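Local coordinates for protein protocadherin gamma-B3 (Homo sapiens, PDB 5K8R) that probably mediates calcium-dependent cell adhesion and may take part in establishing and maintaining specific neuronal connections in the brain, at residues Asn99-Ser104 with Arg192-Gln197; Gln138-Ser143 with Leu182-Gly187; Ile93-Asp98 with Asp129-Val134; Ser149-Glu154 with Tyr161-Leu166. All coordinates share one frame; numbering follows the deposited sequence.

In the fold
The contacts sit in the second of the four cadherin repeats in this extracellular fragment and at its junction with the first. Contact 3 comes first along the chain and holds the interdomain calcium cluster. Its segments alternate with those of contact 1, about 15 Å away by centres, which joins linker to strand 193-203. Contact 2 falls between the segments of contact 1, and contact 4 between those of contact 2. Contacts 1 and 2 share a sheet through strands 193-203 and 177-186, centres about 8 Å apart; contact 4, a hairpin of the opposing sheet, is about 11 Å from contact 2 by centres. Contacts 1, 2 and 3 meet one calcium ion, which ties that sheet to the joint.

Contact 1: Asn99-Ser104 with Arg192-Gln197; sequences NPPTFS and RSCTTQ. With CA (calcium ion), chain B.
The methyl CG2 of T196 sits over the middle of the F103 ring, 3.4 Å from its centroid and 6° off the ring normal. This is a CH-pi contact between side chains crossing at about a right angle. T196 can offer the methyl because its OG1 swings the other way, anti to the backbone N (chi1 -179°), and bonds to N106 O and Q105 O. C194 comes at the same ring obliquely, with SG 3.5 Å from F103 CD1 in a sulfur-aromatic contact; that sulfur also packs 3.9 Å from P101 CB. Replacing F103 by an alanine would probably strip the T196 methyl and the C194 sulfur of their shared aromatic surface and open a gap between linker and strand. P101 CD lies 3.4 Å from R192 O, and R192 runs alongside P100 with its CD 3.6 Å from P100 N. The guanidinium has N99 N over one face. Here the linker between the first two cadherin repeats follows strand 193-203, their directions 14° apart, and N99 O binds a calcium ion at 2.4 Å. The two run side by side without pairing as strands, so their fit rests mainly on side-chain shape, with the calcium holding the N99 end.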
# COMPACT_ATOMS: atom_id res chain seq x y z
N ASN A 99 9.25 -45.57 0.85
CA ASN A 99 9.58 -44.20 0.53
C ASN A 99 8.80 -43.27 1.45
O ASN A 99 7.57 -43.41 1.57
CB ASN A 99 9.27 -43.88 -0.94
CG ASN A 99 10.25 -44.51 -1.90
OD1 ASN A 99 9.89 -45.37 -2.70
ND2 ASN A 99 11.51 -44.09 -1.82
N PRO A 100 9.46 -42.32 2.11
CA PRO A 100 8.74 -41.38 2.96
C PRO A 100 8.17 -40.24 2.13
O PRO A 100 8.64 -39.98 1.01
CB PRO A 100 9.83 -40.88 3.92
CG PRO A 100 11.07 -40.92 3.08
CD PRO A 100 10.91 -42.12 2.17
N PRO A 101 7.16 -39.53 2.64
CA PRO A 101 6.72 -38.31 1.97
C PRO A 101 7.79 -37.24 2.02
O PRO A 101 8.76 -37.32 2.79
CB PRO A 101 5.47 -37.90 2.76
CG PRO A 101 5.66 -38.53 4.11
CD PRO A 101 6.37 -39.83 3.84
N THR A 102 7.63 -36.22 1.19
CA THR A 102 8.62 -35.16 1.11
C THR A 102 7.94 -33.85 0.74
O THR A 102 6.96 -33.82 -0.01
CB THR A 102 9.72 -35.49 0.10
OG1 THR A 102 10.57 -34.34 -0.08
CG2 THR A 102 9.12 -35.88 -1.24
N PHE A 103 8.47 -32.75 1.28
CA PHE A 103 8.09 -31.41 0.90
C PHE A 103 9.16 -30.80 0.00
O PHE A 103 10.32 -31.22 0.02
CB PHE A 103 7.86 -30.52 2.12
CG PHE A 103 6.59 -30.82 2.87
CD1 PHE A 103 6.61 -31.63 4.00
CD2 PHE A 103 5.38 -30.30 2.44
CE1 PHE A 103 5.44 -31.91 4.68
CE2 PHE A 103 4.21 -30.58 3.12
CZ PHE A 103 4.24 -31.38 4.24
N SER A 104 8.76 -29.81 -0.79
CA SER A 104 9.68 -29.19 -1.74
C SER A 104 10.82 -28.48 -1.02
O SER A 104 11.98 -28.54 -1.45
CB SER A 104 8.94 -28.23 -2.66
OG SER A 104 7.94 -28.91 -3.40
N ARG A 192 5.55 -43.68 7.51
CA ARG A 192 6.65 -42.77 7.25
C ARG A 192 6.12 -41.34 7.19
O ARG A 192 5.01 -41.11 6.70
CB ARG A 192 7.37 -43.13 5.95
CG ARG A 192 8.19 -44.41 6.04
CD ARG A 192 8.83 -44.76 4.71
NE ARG A 192 10.14 -45.38 4.89
CZ ARG A 192 10.33 -46.67 5.13
NH1 ARG A 192 9.29 -47.49 5.23
NH2 ARG A 192 11.56 -47.14 5.27
N SER A 193 6.91 -40.39 7.69
CA SER A 193 6.46 -39.02 7.82
C SER A 193 7.59 -38.07 7.46
O SER A 193 8.75 -38.46 7.32
CB SER A 193 5.96 -38.73 9.25
OG SER A 193 7.00 -38.89 10.19
N CYS A 194 7.23 -36.79 7.30
CA CYS A 194 8.20 -35.73 7.09
C CYS A 194 7.62 -34.43 7.60
O CYS A 194 6.40 -34.28 7.74
CB CYS A 194 8.59 -35.61 5.61
SG CYS A 194 7.27 -34.99 4.55
N THR A 195 8.50 -33.47 7.87
CA THR A 195 8.11 -32.20 8.45
C THR A 195 8.64 -31.04 7.61
O THR A 195 9.70 -31.13 6.99
CB THR A 195 8.61 -32.05 9.89
OG1 THR A 195 10.02 -32.27 9.93
CG2 THR A 195 7.91 -33.05 10.80
N THR A 196 7.88 -29.95 7.60
CA THR A 196 8.28 -28.70 6.99
C THR A 196 7.85 -27.56 7.89
O THR A 196 6.88 -27.67 8.64
CB THR A 196 7.67 -28.52 5.58
OG1 THR A 196 8.13 -27.29 5.01
CG2 THR A 196 6.15 -28.52 5.65
N GLN A 197 8.60 -26.46 7.84
CA GLN A 197 8.34 -25.30 8.67
C GLN A 197 7.77 -24.17 7.82
O GLN A 197 8.23 -23.93 6.70
CB GLN A 197 9.61 -24.84 9.39
CG GLN A 197 10.12 -25.83 10.43
CD GLN A 197 11.38 -25.36 11.12
OE1 GLN A 197 12.03 -24.42 10.67
NE2 GLN A 197 11.73 -26.01 12.22
CA CA B . 5.22 -43.64 1.29

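Contact 2: Gln138-Ser143 with Leu182-Gly187; sequences QQYYLS and LTAVDG. With CA (calcium ion), chain B.
L182 sets its CD1 3.8 Å from Y141 O, and the same methyl approaches Y140 CB. Y141 projects from the other face of the sheet, where its ring meets V185 obliquely, CE2 to CG2 at 4.2 Å. Between these two layers run four backbone hydrogen bonds: Q139 and V185 exchange one pair, Y141 and T183 the other. The Y141 N to T183 O bond lies in the carbonyl plane. These strands, 138-142 and 177-186, are antiparallel neighbours in one sheet of the second cadherin repeat, a Greek-key beta sandwich, with 138-142 at the sheet's edge. A water adds a bridge at one end, bonding to Y141 O, S143 OG and T183 OG1. At the other end, Q138 folds over on itself (chi2 -55°) and brings its amide beside D186, NE2 3.7 Å from D186 CB. The amide and carboxylate planes are 53° apart, and NE2 donates to D129 OD2. D186 gives OD2 to a calcium ion at 2.7 Å, while OD1 takes the backbone N-H of R192. On the buried face between L182 and D186, A184 CB touches the Y140 ring, 3.7 Å from CE1.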
# COMPACT_ATOMS: atom_id res chain seq x y z
N GLN A 138 -1.60 -39.41 2.05
CA GLN A 138 -1.00 -38.60 3.10
C GLN A 138 -2.04 -38.14 4.12
O GLN A 138 -3.23 -38.03 3.83
CB GLN A 138 -0.28 -37.39 2.51
CG GLN A 138 0.83 -37.74 1.54
CD GLN A 138 1.87 -38.67 2.15
OE1 GLN A 138 2.21 -38.54 3.32
NE2 GLN A 138 2.35 -39.61 1.36
N GLN A 139 -1.55 -37.86 5.33
CA GLN A 139 -2.34 -37.30 6.41
C GLN A 139 -1.53 -36.16 7.01
O GLN A 139 -0.39 -36.36 7.44
CB GLN A 139 -2.67 -38.35 7.47
CG GLN A 139 -3.84 -37.99 8.37
CD GLN A 139 -5.17 -38.44 7.80
OE1 GLN A 139 -6.21 -37.85 8.07
NE2 GLN A 139 -5.14 -39.52 7.02
N TYR A 140 -2.12 -34.96 7.03
CA TYR A 140 -1.40 -33.76 7.43
C TYR A 140 -1.82 -33.32 8.83
O TYR A 140 -3.00 -33.40 9.19
CB TYR A 140 -1.64 -32.63 6.43
CG TYR A 140 -1.14 -32.94 5.05
CD1 TYR A 140 0.18 -32.69 4.69
CD2 TYR A 140 -1.98 -33.51 4.09
CE1 TYR A 140 0.64 -32.98 3.42
CE2 TYR A 140 -1.53 -33.81 2.82
CZ TYR A 140 -0.21 -33.54 2.49
OH TYR A 140 0.24 -33.84 1.23
N TYR A 141 -0.85 -32.87 9.61
CA TYR A 141 -1.08 -32.39 10.97
C TYR A 141 -0.30 -31.11 11.19
O TYR A 141 0.89 -31.04 10.85
CB TYR A 141 -0.65 -33.44 12.01
CG TYR A 141 -1.33 -34.78 11.86
CD1 TYR A 141 -2.54 -35.05 12.49
CD2 TYR A 141 -0.76 -35.79 11.09
CE1 TYR A 141 -3.16 -36.28 12.36
CE2 TYR A 141 -1.37 -37.02 10.95
CZ TYR A 141 -2.57 -37.26 11.58
OH TYR A 141 -3.19 -38.48 11.45
N LEU A 142 -0.96 -30.10 11.75
CA LEU A 142 -0.33 -28.84 12.10
C LEU A 142 -0.12 -28.79 13.61
O LEU A 142 -1.03 -29.11 14.37
CB LEU A 142 -1.17 -27.65 11.65
CG LEU A 142 -0.58 -26.27 11.91
CD1 LEU A 142 0.53 -25.96 10.91
CD2 LEU A 142 -1.65 -25.19 11.88
N SER A 143 1.08 -28.40 14.02
CA SER A 143 1.36 -28.25 15.44
C SER A 143 0.47 -27.15 16.02
O SER A 143 0.20 -26.15 15.35
CB SER A 143 2.83 -27.93 15.67
OG SER A 143 3.66 -28.96 15.17
N LEU A 182 4.42 -28.33 10.05
CA LEU A 182 3.51 -29.18 9.33
C LEU A 182 4.13 -30.54 9.15
O LEU A 182 5.25 -30.67 8.77
CB LEU A 182 3.24 -28.57 7.97
CG LEU A 182 2.39 -29.23 6.93
CD1 LEU A 182 0.99 -29.37 7.43
CD2 LEU A 182 2.40 -28.52 5.61
N THR A 183 3.37 -31.57 9.43
CA THR A 183 3.84 -32.94 9.33
C THR A 183 2.92 -33.73 8.40
O THR A 183 1.70 -33.58 8.43
CB THR A 183 3.89 -33.61 10.71
OG1 THR A 183 4.70 -32.83 11.59
CG2 THR A 183 4.47 -35.01 10.61
N ALA A 184 3.53 -34.57 7.56
CA ALA A 184 2.80 -35.45 6.65
C ALA A 184 3.18 -36.89 6.96
O ALA A 184 4.36 -37.25 6.94
CB ALA A 184 3.11 -35.11 5.19
N VAL A 185 2.17 -37.71 7.25
CA VAL A 185 2.36 -39.13 7.57
C VAL A 185 1.57 -39.95 6.56
O VAL A 185 0.36 -39.75 6.40
CB VAL A 185 1.91 -39.46 9.00
CG1 VAL A 185 2.35 -40.86 9.39
CG2 VAL A 185 2.43 -38.42 9.99
N ASP A 186 2.24 -40.87 5.88
CA ASP A 186 1.57 -41.71 4.89
C ASP A 186 0.79 -42.82 5.59
O ASP A 186 0.83 -42.98 6.81
CB ASP A 186 2.58 -42.27 3.89
CG ASP A 186 3.73 -43.02 4.54
OD1 ASP A 186 3.55 -43.57 5.65
OD2 ASP A 186 4.82 -43.06 3.94
N GLY A 187 0.06 -43.60 4.80
CA GLY A 187 -0.77 -44.66 5.34
C GLY A 187 -0.23 -46.05 5.07
O GLY A 187 -0.99 -47.02 5.05
CA CA B . 5.22 -43.64 1.29
O HOH W 1 3.10 -31.13 12.77

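Contact 3: Ile93-Asp98 with Asp129-Val134; sequences IQDIND and DPDVGV. With CA (calcium ion), chain D; CA (calcium ion), chain B; CA (calcium ion), chain C.
Above the plane of the D95 carboxylate comes the backbone N-H of V132, 54° out of that plane and 3.1 Å from D95 OD2. The amide of N97 and the carboxylate of D131 stand at 76° to each other. This is the interdomain calcium site of the cadherins: D95 to N99 spell the DXNDN linker motif after the first repeat, and D129 to D131 form the DXD motif of the second. D131 joins the two, OD1 binding the calcium of chain D at 2.5 Å and OD2 the calcium of chain B. N97 OD1 reaches that second ion too, and the shared metal explains why it lies only 3.0 Å from D131 OD2. D95 divides its work. With CG anti to the backbone N (chi1 -179°), it gives OD1 to the calcium of chain D at 2.4 Å and leaves OD2 for V132 N and for N135. V132 CG2 packs beside that oxygen. D98 straddles two ions, OD1 on the calcium of chain D and OD2 on that of chain C at 2.4 Å. E9 and E63 of the first repeat complete the coordination of the chain D ion; N99 O, N135 O and D186 OD2 complete that of chain B. So many carboxylates could probably not gather here without the metals to offset their charge. D129 grips the calcium of chain B with both oxygens, and its OD1 also accepts the N-H of D131 at 3.0 Å, on the anti side, closing an Asx turn.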
# COMPACT_ATOMS: atom_id res chain seq x y z
N ILE A 93 4.06 -56.59 -9.73
CA ILE A 93 4.99 -56.09 -8.72
C ILE A 93 4.19 -55.27 -7.72
O ILE A 93 3.75 -54.15 -8.01
CB ILE A 93 6.11 -55.26 -9.36
CG1 ILE A 93 6.90 -56.11 -10.36
CG2 ILE A 93 7.03 -54.69 -8.29
CD1 ILE A 93 7.47 -57.37 -9.77
N GLN A 94 4.01 -55.82 -6.52
CA GLN A 94 3.27 -55.13 -5.47
C GLN A 94 4.11 -54.01 -4.87
O GLN A 94 5.34 -54.08 -4.83
CB GLN A 94 2.85 -56.12 -4.39
CG GLN A 94 2.00 -57.27 -4.90
CD GLN A 94 1.92 -58.43 -3.92
OE1 GLN A 94 2.74 -58.52 -3.00
NE2 GLN A 94 0.94 -59.30 -4.11
N ASP A 95 3.43 -52.98 -4.38
CA ASP A 95 4.09 -51.82 -3.81
C ASP A 95 4.25 -51.98 -2.31
O ASP A 95 3.34 -52.43 -1.61
CB ASP A 95 3.28 -50.55 -4.11
CG ASP A 95 3.94 -49.30 -3.55
OD1 ASP A 95 5.16 -49.13 -3.73
OD2 ASP A 95 3.23 -48.48 -2.93
N ILE A 96 5.43 -51.61 -1.81
CA ILE A 96 5.70 -51.54 -0.38
C ILE A 96 5.98 -50.09 -0.01
O ILE A 96 6.38 -49.28 -0.85
CB ILE A 96 6.88 -52.45 0.04
CG1 ILE A 96 8.19 -51.96 -0.58
CG2 ILE A 96 6.60 -53.89 -0.35
CD1 ILE A 96 9.39 -52.81 -0.22
N ASN A 97 5.76 -49.77 1.26
CA ASN A 97 5.95 -48.41 1.76
C ASN A 97 7.41 -48.23 2.17
O ASN A 97 7.76 -48.20 3.35
CB ASN A 97 5.00 -48.11 2.90
CG ASN A 97 5.00 -46.65 3.30
OD1 ASN A 97 5.18 -45.77 2.46
ND2 ASN A 97 4.83 -46.39 4.59
N ASP A 98 8.28 -48.11 1.17
CA ASP A 98 9.70 -47.92 1.39
C ASP A 98 10.17 -46.52 1.03
O ASP A 98 11.38 -46.28 0.92
CB ASP A 98 10.50 -48.96 0.61
CG ASP A 98 10.22 -48.92 -0.87
OD1 ASP A 98 9.15 -48.41 -1.26
OD2 ASP A 98 11.08 -49.40 -1.65
N ASP A 129 4.91 -38.26 -2.63
CA ASP A 129 5.29 -39.61 -2.23
C ASP A 129 5.36 -40.50 -3.47
O ASP A 129 4.34 -40.71 -4.13
CB ASP A 129 4.30 -40.17 -1.21
CG ASP A 129 4.86 -41.34 -0.43
OD1 ASP A 129 5.45 -42.26 -1.05
OD2 ASP A 129 4.70 -41.36 0.81
N PRO A 130 6.53 -41.04 -3.81
CA PRO A 130 6.64 -41.86 -5.02
C PRO A 130 5.94 -43.20 -4.93
O PRO A 130 5.85 -43.91 -5.94
CB PRO A 130 8.16 -42.04 -5.19
CG PRO A 130 8.70 -41.88 -3.82
CD PRO A 130 7.83 -40.88 -3.12
N ASP A 131 5.44 -43.59 -3.75
CA ASP A 131 4.68 -44.82 -3.63
C ASP A 131 3.29 -44.63 -4.24
O ASP A 131 2.94 -43.57 -4.76
CB ASP A 131 4.58 -45.23 -2.16
CG ASP A 131 5.93 -45.56 -1.55
OD1 ASP A 131 6.81 -46.04 -2.29
OD2 ASP A 131 6.11 -45.34 -0.33
N VAL A 132 2.48 -45.69 -4.18
CA VAL A 132 1.13 -45.68 -4.72
C VAL A 132 0.18 -46.30 -3.70
O VAL A 132 0.61 -46.91 -2.71
CB VAL A 132 1.02 -46.41 -6.07
CG1 VAL A 132 1.74 -45.63 -7.16
CG2 VAL A 132 1.59 -47.82 -5.96
N GLY A 133 -1.11 -46.15 -3.96
CA GLY A 133 -2.11 -46.70 -3.05
C GLY A 133 -2.10 -45.99 -1.71
O GLY A 133 -1.92 -44.77 -1.63
N VAL A 134 -2.30 -46.77 -0.65
CA VAL A 134 -2.28 -46.21 0.70
C VAL A 134 -0.87 -45.81 1.12
O VAL A 134 -0.71 -45.01 2.05
CB VAL A 134 -2.89 -47.19 1.71
CG1 VAL A 134 -4.35 -47.47 1.37
CG2 VAL A 134 -2.09 -48.49 1.74
CA CA D . 7.30 -48.38 -2.88
CA CA B . 5.22 -43.64 1.29
CA CA C . 11.02 -49.16 -4.08

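Contact 4: Ser149-Glu154 with Tyr161-Leu166; sequences SLIQKE and YPELVL
This is a beta hairpin, strands 148-154 and 160-166 running antiparallel in the second cadherin repeat. Six backbone hydrogen bonds, each 2.9 Å between N and O, link S149 with V165, I151 with E163 and K153 with Y161. On the face carrying those residues, Y161 turns its ring back across the neighbouring strand by placing CG between its own N and carbonyl carbon (chi1 66°). K153 CB then lies over one ring face, 3.4 Å from Y161 CZ, and the extended lysine chain carries on past the hydroxyl, with CD 3.3 Å from Y161 OH. Beyond it, K153 NZ and E163 OE1 form a long salt bridge of 3.7 Å. E163 OE2 lies at the edge of the Y161 ring, in its plane. With an alanine in place of Y161, the K153 chain would probably lose the surface it rests on and be freer to turn. Farther along, V165 CG1 packs 3.7 Å from S149 CB. On the other face, L150 CD1 meets P162 CB at 3.8 Å. That side looks into the sandwich: L150 packs on L142 and L182, P162 on Y140, and L164 on L142 and L180, all in strands 138-142 and 177-186, while strand 121-123 continues the hairpin's own sheet beside 160-166.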
# COMPACT_ATOMS: atom_id res chain seq x y z
N SER A 149 -4.90 -22.73 12.54
CA SER A 149 -5.24 -24.14 12.54
C SER A 149 -5.11 -24.67 11.11
O SER A 149 -4.73 -23.95 10.19
CB SER A 149 -6.65 -24.37 13.09
OG SER A 149 -6.70 -24.14 14.48
N LEU A 150 -5.45 -25.94 10.93
CA LEU A 150 -5.34 -26.59 9.63
C LEU A 150 -6.62 -27.36 9.33
O LEU A 150 -7.17 -28.03 10.21
CB LEU A 150 -4.13 -27.54 9.59
CG LEU A 150 -3.83 -28.27 8.28
CD1 LEU A 150 -2.33 -28.30 8.02
CD2 LEU A 150 -4.39 -29.68 8.30
N ILE A 151 -7.09 -27.24 8.10
CA ILE A 151 -8.18 -28.06 7.59
C ILE A 151 -7.62 -28.96 6.50
O ILE A 151 -6.72 -28.56 5.76
CB ILE A 151 -9.35 -27.20 7.06
CG1 ILE A 151 -8.91 -26.37 5.85
CG2 ILE A 151 -9.88 -26.29 8.15
CD1 ILE A 151 -10.02 -25.51 5.27
N GLN A 152 -8.13 -30.19 6.44
CA GLN A 152 -7.67 -31.16 5.46
C GLN A 152 -8.82 -31.49 4.51
O GLN A 152 -9.91 -31.87 4.96
CB GLN A 152 -7.16 -32.43 6.14
CG GLN A 152 -6.78 -33.54 5.16
CD GLN A 152 -6.04 -34.68 5.83
OE1 GLN A 152 -4.98 -34.48 6.43
NE2 GLN A 152 -6.59 -35.88 5.75
N LYS A 153 -8.57 -31.34 3.22
CA LYS A 153 -9.56 -31.67 2.20
C LYS A 153 -9.02 -32.78 1.31
O LYS A 153 -7.87 -33.21 1.44
CB LYS A 153 -9.94 -30.44 1.37
CG LYS A 153 -10.66 -29.36 2.15
CD LYS A 153 -11.08 -28.22 1.23
CE LYS A 153 -11.87 -27.16 1.98
NZ LYS A 153 -12.34 -26.08 1.06
N GLU A 154 -9.87 -33.26 0.41
CA GLU A 154 -9.51 -34.32 -0.52
C GLU A 154 -9.94 -33.94 -1.93
O GLU A 154 -11.01 -33.35 -2.12
CB GLU A 154 -10.15 -35.66 -0.12
CG GLU A 154 -9.65 -36.22 1.20
CD GLU A 154 -10.19 -37.61 1.49
OE1 GLU A 154 -10.97 -38.13 0.66
OE2 GLU A 154 -9.83 -38.18 2.54
N TYR A 161 -5.10 -32.96 0.67
CA TYR A 161 -4.31 -31.75 0.60
C TYR A 161 -4.69 -30.85 1.77
O TYR A 161 -5.87 -30.82 2.17
CB TYR A 161 -4.50 -31.00 -0.73
CG TYR A 161 -5.88 -30.43 -0.97
CD1 TYR A 161 -6.17 -29.11 -0.66
CD2 TYR A 161 -6.88 -31.21 -1.52
CE1 TYR A 161 -7.43 -28.58 -0.89
CE2 TYR A 161 -8.14 -30.70 -1.75
CZ TYR A 161 -8.41 -29.38 -1.43
OH TYR A 161 -9.66 -28.86 -1.66
N PRO A 162 -3.72 -30.14 2.36
CA PRO A 162 -4.02 -29.31 3.52
C PRO A 162 -4.23 -27.84 3.17
O PRO A 162 -3.80 -27.37 2.12
CB PRO A 162 -2.77 -29.49 4.39
CG PRO A 162 -1.66 -29.62 3.37
CD PRO A 162 -2.27 -30.29 2.14
N GLU A 163 -4.89 -27.12 4.07
CA GLU A 163 -5.09 -25.68 3.96
C GLU A 163 -4.95 -25.06 5.33
O GLU A 163 -5.47 -25.59 6.32
CB GLU A 163 -6.46 -25.33 3.37
CG GLU A 163 -6.60 -25.61 1.88
CD GLU A 163 -7.97 -25.23 1.34
OE1 GLU A 163 -8.91 -25.11 2.15
OE2 GLU A 163 -8.09 -25.04 0.11
N LEU A 164 -4.24 -23.93 5.39
CA LEU A 164 -4.09 -23.19 6.63
C LEU A 164 -5.30 -22.29 6.84
O LEU A 164 -5.78 -21.65 5.91
CB LEU A 164 -2.81 -22.36 6.60
CG LEU A 164 -2.25 -21.84 7.92
CD1 LEU A 164 -1.82 -23.00 8.80
CD2 LEU A 164 -1.09 -20.89 7.66
N VAL A 165 -5.81 -22.26 8.07
CA VAL A 165 -6.99 -21.47 8.39
C VAL A 165 -6.67 -20.55 9.57
O VAL A 165 -6.01 -20.96 10.53
CB VAL A 165 -8.22 -22.36 8.69
CG1 VAL A 165 -7.94 -23.31 9.84
CG2 VAL A 165 -9.45 -21.51 8.98
N LEU A 166 -7.14 -19.31 9.48
CA LEU A 166 -6.92 -18.31 10.52
C LEU A 166 -8.10 -18.33 11.49
O LEU A 166 -9.24 -18.08 11.09
CB LEU A 166 -6.76 -16.93 9.90
CG LEU A 166 -6.36 -15.78 10.82
CD1 LEU A 166 -4.89 -15.89 11.18
CD2 LEU A 166 -6.67 -14.44 10.18